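Local coordinates for D-alanyl-D-alanine carboxypeptidase (Vibrio cholerae, PDB 5TR7), which probably removes the C-terminal D-alanine from sugar-peptide precursors of the bacterial cell wall, as a serine carboxypeptidase of the penicillin-binding protein family, at residues Thr29-Thr41 against Ile200-Val213. Sequence-based numbering, arbitrary orientation.
Sequences TKLSPASLTKMMT and IKTGHTSGAGYNLV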
ATOM      1  N   THR A  29       3.268  13.208  12.098  1.00 69.82           N
ATOM      2  CA  THR A  29       2.761  14.402  11.451  1.00 68.50           C
ATOM      3  C   THR A  29       2.048  14.048  10.112  1.00 69.22           C
ATOM      4  O   THR A  29       2.516  13.247   9.277  1.00 81.62           O
ATOM      5  CB  THR A  29       3.762  15.573  11.387  1.00 74.59           C
ATOM      6  OG1 THR A  29       4.946  15.202  10.685  1.00 69.85           O
ATOM      7  CG2 THR A  29       4.067  16.156  12.729  1.00 81.73           C
ATOM      8  N   LYS A  30       0.872  14.627   9.977  1.00 67.85           N
ATOM      9  CA  LYS A  30      -0.037  14.424   8.860  1.00 72.79           C
ATOM     10  C   LYS A  30       0.484  14.783   7.508  1.00 74.10           C
ATOM     11  O   LYS A  30       1.137  15.805   7.318  1.00 73.00           O
ATOM     12  CB  LYS A  30      -1.418  15.081   9.102  1.00 72.77           C
ATOM     13  CG  LYS A  30      -2.211  14.237  10.103  1.00 76.09           C
ATOM     14  CD  LYS A  30      -3.513  14.866  10.551  1.00 85.04           C
ATOM     15  CE  LYS A  30      -4.152  13.901  11.542  1.00 86.89           C
ATOM     16  NZ  LYS A  30      -5.379  14.535  12.045  1.00 85.60           N
ATOM     17  N   LEU A  31       0.148  13.893   6.583  1.00 74.84           N
ATOM     18  CA  LEU A  31       0.531  13.918   5.194  1.00 70.86           C
ATOM     19  C   LEU A  31      -0.600  13.350   4.378  1.00 67.96           C
ATOM     20  O   LEU A  31      -1.438  12.611   4.869  1.00 70.85           O
ATOM     21  CB  LEU A  31       1.642  12.892   4.964  1.00 77.13           C
ATOM     22  CG  LEU A  31       2.977  13.129   5.578  1.00 85.65           C
ATOM     23  CD1 LEU A  31       3.713  11.793   5.475  1.00 85.45           C
ATOM     24  CD2 LEU A  31       3.680  14.288   4.864  1.00 91.21           C
ATOM     25  N   SER A  32      -0.447  13.548   3.084  1.00 68.92           N
ATOM     26  CA  SER A  32      -1.358  13.077   2.084  1.00 67.55           C
ATOM     27  C   SER A  32      -0.681  11.738   1.663  1.00 61.41           C
ATOM     28  O   SER A  32       0.442  11.721   1.224  1.00 66.31           O
ATOM     29  CB  SER A  32      -1.406  14.181   1.020  1.00 62.25           C
ATOM     30  OG  SER A  32      -2.524  14.067   0.199  1.00 71.80           O
ATOM     31  N   PRO A  33      -1.332  10.586   1.900  1.00 64.76           N
ATOM     32  CA  PRO A  33      -0.692   9.277   1.638  1.00 65.47           C
ATOM     33  C   PRO A  33      -0.718   8.782   0.206  1.00 62.74           C
ATOM     34  O   PRO A  33       0.051   7.876  -0.181  1.00 59.76           O
ATOM     35  CB  PRO A  33      -1.494   8.324   2.511  1.00 60.30           C
ATOM     36  CG  PRO A  33      -2.858   8.915   2.519  1.00 62.66           C
ATOM     37  CD  PRO A  33      -2.629  10.400   2.560  1.00 64.55           C
ATOM     38  N   ALA A  34      -1.620   9.377  -0.559  1.00 57.66           N
ATOM     39  CA  ALA A  34      -1.744   9.108  -1.969  1.00 60.63           C
ATOM     40  C   ALA A  34      -1.911   7.627  -2.218  1.00 57.36           C
ATOM     41  O   ALA A  34      -2.649   6.941  -1.531  1.00 58.10           O
ATOM     42  CB  ALA A  34      -0.557   9.700  -2.747  1.00 54.78           C
ATOM     43  N   SER A  35      -1.137   7.109  -3.136  1.00 60.17           N
ATOM     44  CA  SER A  35      -1.323   5.731  -3.554  1.00 59.09           C
ATOM     45  C   SER A  35      -1.066   4.709  -2.408  1.00 59.92           C
ATOM     46  O   SER A  35      -1.410   3.525  -2.531  1.00 56.68           O
ATOM     47  CB  SER A  35      -0.497   5.544  -4.804  1.00 63.00           C
ATOM     48  OG  SER A  35      -0.794   4.376  -5.462  1.00 64.56           O
ATOM     49  N   LEU A  36      -0.525   5.158  -1.274  1.00 57.83           N
ATOM     50  CA  LEU A  36      -0.315   4.223  -0.173  1.00 59.08           C
ATOM     51  C   LEU A  36      -1.689   3.886   0.421  1.00 61.64           C
ATOM     52  O   LEU A  36      -1.831   2.875   1.108  1.00 55.06           O
ATOM     53  CB  LEU A  36       0.621   4.788   0.901  1.00 59.47           C
ATOM     54  CG  LEU A  36       2.016   5.048   0.435  1.00 59.28           C
ATOM     55  CD1 LEU A  36       2.697   5.672   1.617  1.00 56.47           C
ATOM     56  CD2 LEU A  36       2.745   3.764  -0.048  1.00 58.35           C
ATOM     57  N   THR A  37      -2.683   4.727   0.109  1.00 53.90           N
ATOM     58  CA  THR A  37      -4.077   4.462   0.493  1.00 58.18           C
ATOM     59  C   THR A  37      -4.526   3.063  -0.007  1.00 53.63           C
ATOM     60  O   THR A  37      -5.387   2.423   0.579  1.00 54.65           O
ATOM     61  CB  THR A  37      -4.992   5.528  -0.162  1.00 57.27           C
ATOM     62  OG1 THR A  37      -4.679   6.808   0.379  1.00 61.65           O
ATOM     63  CG2 THR A  37      -6.460   5.256   0.083  1.00 57.45           C
ATOM     64  N   LYS A  38      -3.877   2.586  -1.065  1.00 55.86           N
ATOM     65  CA  LYS A  38      -4.200   1.273  -1.640  1.00 50.83           C
ATOM     66  C   LYS A  38      -3.912   0.153  -0.695  1.00 56.97           C
ATOM     67  O   LYS A  38      -4.524  -0.928  -0.792  1.00 56.43           O
ATOM     68  CB  LYS A  38      -3.565   1.064  -2.975  1.00 48.56           C
ATOM     69  CG  LYS A  38      -4.032   2.098  -4.019  1.00 53.88           C
ATOM     70  CD  LYS A  38      -3.468   1.854  -5.419  1.00 57.27           C
ATOM     71  CE  LYS A  38      -4.024   2.838  -6.448  1.00 63.99           C
ATOM     72  NZ  LYS A  38      -3.440   4.182  -6.321  1.00 70.30           N
ATOM     73  N   MET A  39      -3.005   0.381   0.252  1.00 55.12           N
ATOM     74  CA  MET A  39      -2.781  -0.646   1.273  1.00 49.60           C
ATOM     75  C   MET A  39      -4.050  -0.843   2.103  1.00 53.56           C
ATOM     76  O   MET A  39      -4.391  -1.994   2.496  1.00 43.49           O
ATOM     77  CB  MET A  39      -1.646  -0.256   2.216  1.00 50.71           C
ATOM     78  CG  MET A  39      -0.246  -0.322   1.557  1.00 54.86           C
ATOM     79  SD  MET A  39       1.032  -0.148   2.758  1.00 60.90           S
ATOM     80  CE  MET A  39       0.809   1.386   3.563  1.00 64.57           C
ATOM     81  N   MET A  40      -4.771   0.251   2.360  1.00 48.40           N
ATOM     82  CA  MET A  40      -5.979   0.113   3.202  1.00 49.63           C
ATOM     83  C   MET A  40      -7.049  -0.592   2.375  1.00 51.75           C
ATOM     84  O   MET A  40      -7.789  -1.425   2.861  1.00 56.20           O
ATOM     85  CB  MET A  40      -6.476   1.448   3.771  1.00 52.74           C
ATOM     86  CG  MET A  40      -7.789   1.248   4.584  1.00 57.17           C
ATOM     87  SD  MET A  40      -7.651   0.105   6.015  1.00 58.95           S
ATOM     88  CE  MET A  40      -6.707   1.357   6.926  1.00 61.98           C
ATOM     89  N   THR A  41      -7.105  -0.269   1.097  1.00 54.79           N
ATOM     90  CA  THR A  41      -8.088  -0.888   0.202  1.00 54.83           C
ATOM     91  C   THR A  41      -7.861  -2.390   0.127  1.00 50.46           C
ATOM     92  O   THR A  41      -8.807  -3.195   0.258  1.00 52.72           O
ATOM     93  CB  THR A  41      -8.012  -0.230  -1.177  1.00 56.40           C
ATOM     94  OG1 THR A  41      -8.460   1.134  -1.057  1.00 57.21           O
ATOM     95  CG2 THR A  41      -8.874  -0.946  -2.195  1.00 51.88           C
ATOM     96  N   ILE A 200       6.432  -3.228   0.654  1.00 43.32           N
ATOM     97  CA  ILE A 200       4.996  -3.362   0.513  1.00 45.43           C
ATOM     98  C   ILE A 200       4.453  -2.517  -0.636  1.00 47.41           C
ATOM     99  O   ILE A 200       4.071  -3.030  -1.670  1.00 38.27           O
ATOM    100  CB  ILE A 200       4.271  -2.987   1.815  1.00 50.63           C
ATOM    101  CG1 ILE A 200       4.935  -3.662   3.010  1.00 52.90           C
ATOM    102  CG2 ILE A 200       2.787  -3.284   1.737  1.00 49.81           C
ATOM    103  CD1 ILE A 200       4.114  -3.576   4.312  1.00 56.11           C
ATOM    104  N   LYS A 201       4.419  -1.215  -0.469  1.00 45.40           N
ATOM    105  CA  LYS A 201       3.784  -0.394  -1.461  1.00 46.88           C
ATOM    106  C   LYS A 201       4.482   0.922  -1.631  1.00 47.09           C
ATOM    107  O   LYS A 201       4.889   1.584  -0.721  1.00 49.09           O
ATOM    108  CB  LYS A 201       2.338  -0.131  -1.010  1.00 51.87           C
ATOM    109  CG  LYS A 201       1.437   0.598  -2.003  1.00 56.04           C
ATOM    110  CD  LYS A 201       1.054  -0.342  -3.113  1.00 57.30           C
ATOM    111  CE  LYS A 201       0.242   0.351  -4.202  1.00 63.65           C
ATOM    112  NZ  LYS A 201       1.011   1.239  -5.116  1.00 61.51           N
ATOM    113  N   THR A 202       4.404   1.362  -2.827  1.00 44.40           N
ATOM    114  CA  THR A 202       5.042   2.543  -3.279  1.00 57.15           C
ATOM    115  C   THR A 202       4.018   3.676  -3.551  1.00 49.77           C
ATOM    116  O   THR A 202       2.869   3.445  -3.733  1.00 49.85           O
ATOM    117  CB  THR A 202       5.715   2.088  -4.566  1.00 54.75           C
ATOM    118  OG1 THR A 202       6.737   2.980  -4.907  1.00 80.07           O
ATOM    119  CG2 THR A 202       4.710   1.909  -5.676  1.00 52.38           C
ATOM    120  N   GLY A 203       4.458   4.909  -3.532  1.00 57.87           N
ATOM    121  CA  GLY A 203       3.557   6.028  -3.901  1.00 54.86           C
ATOM    122  C   GLY A 203       4.249   7.336  -4.005  1.00 51.48           C
ATOM    123  O   GLY A 203       5.422   7.446  -3.614  1.00 54.99           O
ATOM    124  N   HIS A 204       3.512   8.366  -4.428  1.00 59.05           N
ATOM    125  CA  HIS A 204       4.074   9.730  -4.533  1.00 59.36           C
ATOM    126  C   HIS A 204       3.067  10.747  -3.982  1.00 67.42           C
ATOM    127  O   HIS A 204       1.872  10.630  -4.213  1.00 66.20           O
ATOM    128  CB  HIS A 204       4.379  10.043  -5.989  1.00 53.76           C
ATOM    129  CG  HIS A 204       5.095  11.337  -6.194  1.00 60.99           C
ATOM    130  ND1 HIS A 204       4.452  12.555  -6.223  1.00 64.18           N
ATOM    131  CD2 HIS A 204       6.411  11.603  -6.354  1.00 55.97           C
ATOM    132  CE1 HIS A 204       5.346  13.512  -6.384  1.00 69.26           C
ATOM    133  NE2 HIS A 204       6.536  12.953  -6.510  1.00 60.26           N
ATOM    134  N   THR A 205       3.539  11.747  -3.252  1.00 65.16           N
ATOM    135  CA  THR A 205       2.667  12.825  -2.684  1.00 72.54           C
ATOM    136  C   THR A 205       3.172  14.106  -3.343  1.00 73.71           C
ATOM    137  O   THR A 205       4.282  14.526  -3.094  1.00 72.31           O
ATOM    138  CB  THR A 205       2.794  12.901  -1.162  1.00 72.19           C
ATOM    139  OG1 THR A 205       2.388  11.659  -0.556  1.00 66.19           O
ATOM    140  CG2 THR A 205       1.918  14.024  -0.546  1.00 74.53           C
ATOM    141  N   SER A 206       2.343  14.709  -4.179  1.00 80.97           N
ATOM    142  CA  SER A 206       2.813  15.753  -5.099  1.00 89.55           C
ATOM    143  C   SER A 206       3.727  16.904  -4.619  1.00 91.70           C
ATOM    144  O   SER A 206       4.680  17.254  -5.352  1.00 90.03           O
ATOM    145  CB  SER A 206       1.664  16.256  -5.941  1.00 85.13           C
ATOM    146  OG  SER A 206       0.876  16.972  -5.078  1.00 88.04           O
ATOM    147  N   GLY A 207       3.497  17.482  -3.440  1.00 74.20           N
ATOM    148  CA  GLY A 207       4.414  18.550  -2.981  1.00 79.84           C
ATOM    149  C   GLY A 207       5.580  18.057  -2.123  1.00 78.88           C
ATOM    150  O   GLY A 207       6.507  18.796  -1.891  1.00 84.16           O
ATOM    151  N   ALA A 208       5.557  16.775  -1.735  1.00 71.52           N
ATOM    152  CA  ALA A 208       6.548  16.177  -0.806  1.00 71.35           C
ATOM    153  C   ALA A 208       7.568  15.237  -1.439  1.00 70.48           C
ATOM    154  O   ALA A 208       8.771  15.410  -1.212  1.00 70.92           O
ATOM    155  CB  ALA A 208       5.835  15.456   0.331  1.00 65.22           C
ATOM    156  N   GLY A 209       7.102  14.260  -2.215  1.00 66.46           N
ATOM    157  CA  GLY A 209       8.018  13.358  -2.936  1.00 62.66           C
ATOM    158  C   GLY A 209       7.616  11.916  -2.994  1.00 54.53           C
ATOM    159  O   GLY A 209       6.452  11.603  -2.839  1.00 59.32           O
ATOM    160  N   TYR A 210       8.582  11.044  -3.225  1.00 50.46           N
ATOM    161  CA  TYR A 210       8.363   9.628  -3.317  1.00 49.29           C
ATOM    162  C   TYR A 210       8.340   8.944  -1.985  1.00 48.84           C
ATOM    163  O   TYR A 210       9.186   9.194  -1.111  1.00 55.52           O
ATOM    164  CB  TYR A 210       9.400   8.947  -4.196  1.00 49.98           C
ATOM    165  CG  TYR A 210       9.338   9.394  -5.625  1.00 52.95           C
ATOM    166  CD1 TYR A 210       8.531   8.721  -6.538  1.00 51.34           C
ATOM    167  CD2 TYR A 210      10.120  10.410  -6.092  1.00 52.24           C
ATOM    168  CE1 TYR A 210       8.498   9.067  -7.876  1.00 47.27           C
ATOM    169  CE2 TYR A 210      10.095  10.773  -7.431  1.00 58.08           C
ATOM    170  CZ  TYR A 210       9.288  10.098  -8.308  1.00 51.15           C
ATOM    171  OH  TYR A 210       9.270  10.482  -9.597  1.00 49.29           O
ATOM    172  N   ASN A 211       7.392   8.003  -1.878  1.00 47.08           N
ATOM    173  CA  ASN A 211       7.208   7.251  -0.690  1.00 46.18           C
ATOM    174  C   ASN A 211       7.371   5.752  -0.870  1.00 49.08           C
ATOM    175  O   ASN A 211       7.027   5.218  -1.895  1.00 48.35           O
ATOM    176  CB  ASN A 211       5.770   7.466  -0.274  1.00 49.75           C
ATOM    177  CG  ASN A 211       5.407   8.921  -0.193  1.00 54.72           C
ATOM    178  OD1 ASN A 211       6.210   9.757   0.224  1.00 60.16           O
ATOM    179  ND2 ASN A 211       4.182   9.228  -0.597  1.00 59.38           N
ATOM    180  N   LEU A 212       7.756   5.069   0.214  1.00 51.56           N
ATOM    181  CA  LEU A 212       7.764   3.643   0.245  1.00 46.33           C
ATOM    182  C   LEU A 212       7.437   3.077   1.608  1.00 45.19           C
ATOM    183  O   LEU A 212       7.996   3.509   2.602  1.00 47.49           O
ATOM    184  CB  LEU A 212       9.150   3.123  -0.146  1.00 48.15           C
ATOM    185  CG  LEU A 212       9.277   1.586  -0.153  1.00 48.94           C
ATOM    186  CD1 LEU A 212       8.254   0.882  -1.040  1.00 52.32           C
ATOM    187  CD2 LEU A 212      10.677   1.223  -0.648  1.00 50.70           C
ATOM    188  N   VAL A 213       6.560   2.092   1.644  1.00 47.87           N
ATOM    189  CA  VAL A 213       6.294   1.306   2.861  1.00 49.01           C
ATOM    190  C   VAL A 213       6.951  -0.027   2.538  1.00 44.01           C
ATOM    191  O   VAL A 213       6.517  -0.688   1.614  1.00 44.30           O
ATOM    192  CB  VAL A 213       4.825   1.116   3.180  1.00 51.91           C
ATOM    193  CG1 VAL A 213       4.653   0.300   4.439  1.00 55.89           C
ATOM    194  CG2 VAL A 213       4.235   2.435   3.451  1.00 49.55           C
TER
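Two lysines from different segments converge on Ser35, the predicted acyl-ester nucleophile: Lys38 NZ donates a hydrogen bond to Ser35 OG (2.8 Å). Lys201 NZ stays 3.6 Å from Ser35 OG, too far to bond it. Lys201 instead bonds Thr202 O, at 3.2 Å from NZ and tilted 22° from the carbonyl plane, and Ser98 OG. This is the SxxK motif of penicillin-binding proteins set beside the KTG motif, Lys201-Gly203, on strand 196-205; Lys201 is the predicted substrate-binding residue. Its chain packs CG on Leu36 CD2 and CB on Met39 CG (3.6 Å), running opposite to Met39, then, bent at chi2 (74°) and chi4, brings NZ to the Ser35 side. Leu36 splits its branches, CD2 against the Lys201 carbonyl and CD1 touching both Asn211 CB and Val213 CG2 (4.0 Å from the latter). Met39 folds at chi3 (-59°), and its CE reaches Val213 CG2 at 3.6 Å. One hydrogen bond joins the segments, Thr205 OG1 to Ser32 O at 2.6 Å; the same hydroxyl accepts from Asn211 ND2 (3.0 Å), whose OD1 takes Gly229 N. Helix 37-50 thus lies against edge strand 196-205 and its neighbour 209-218, while Leu36 and Met39 also touch helix 150-163.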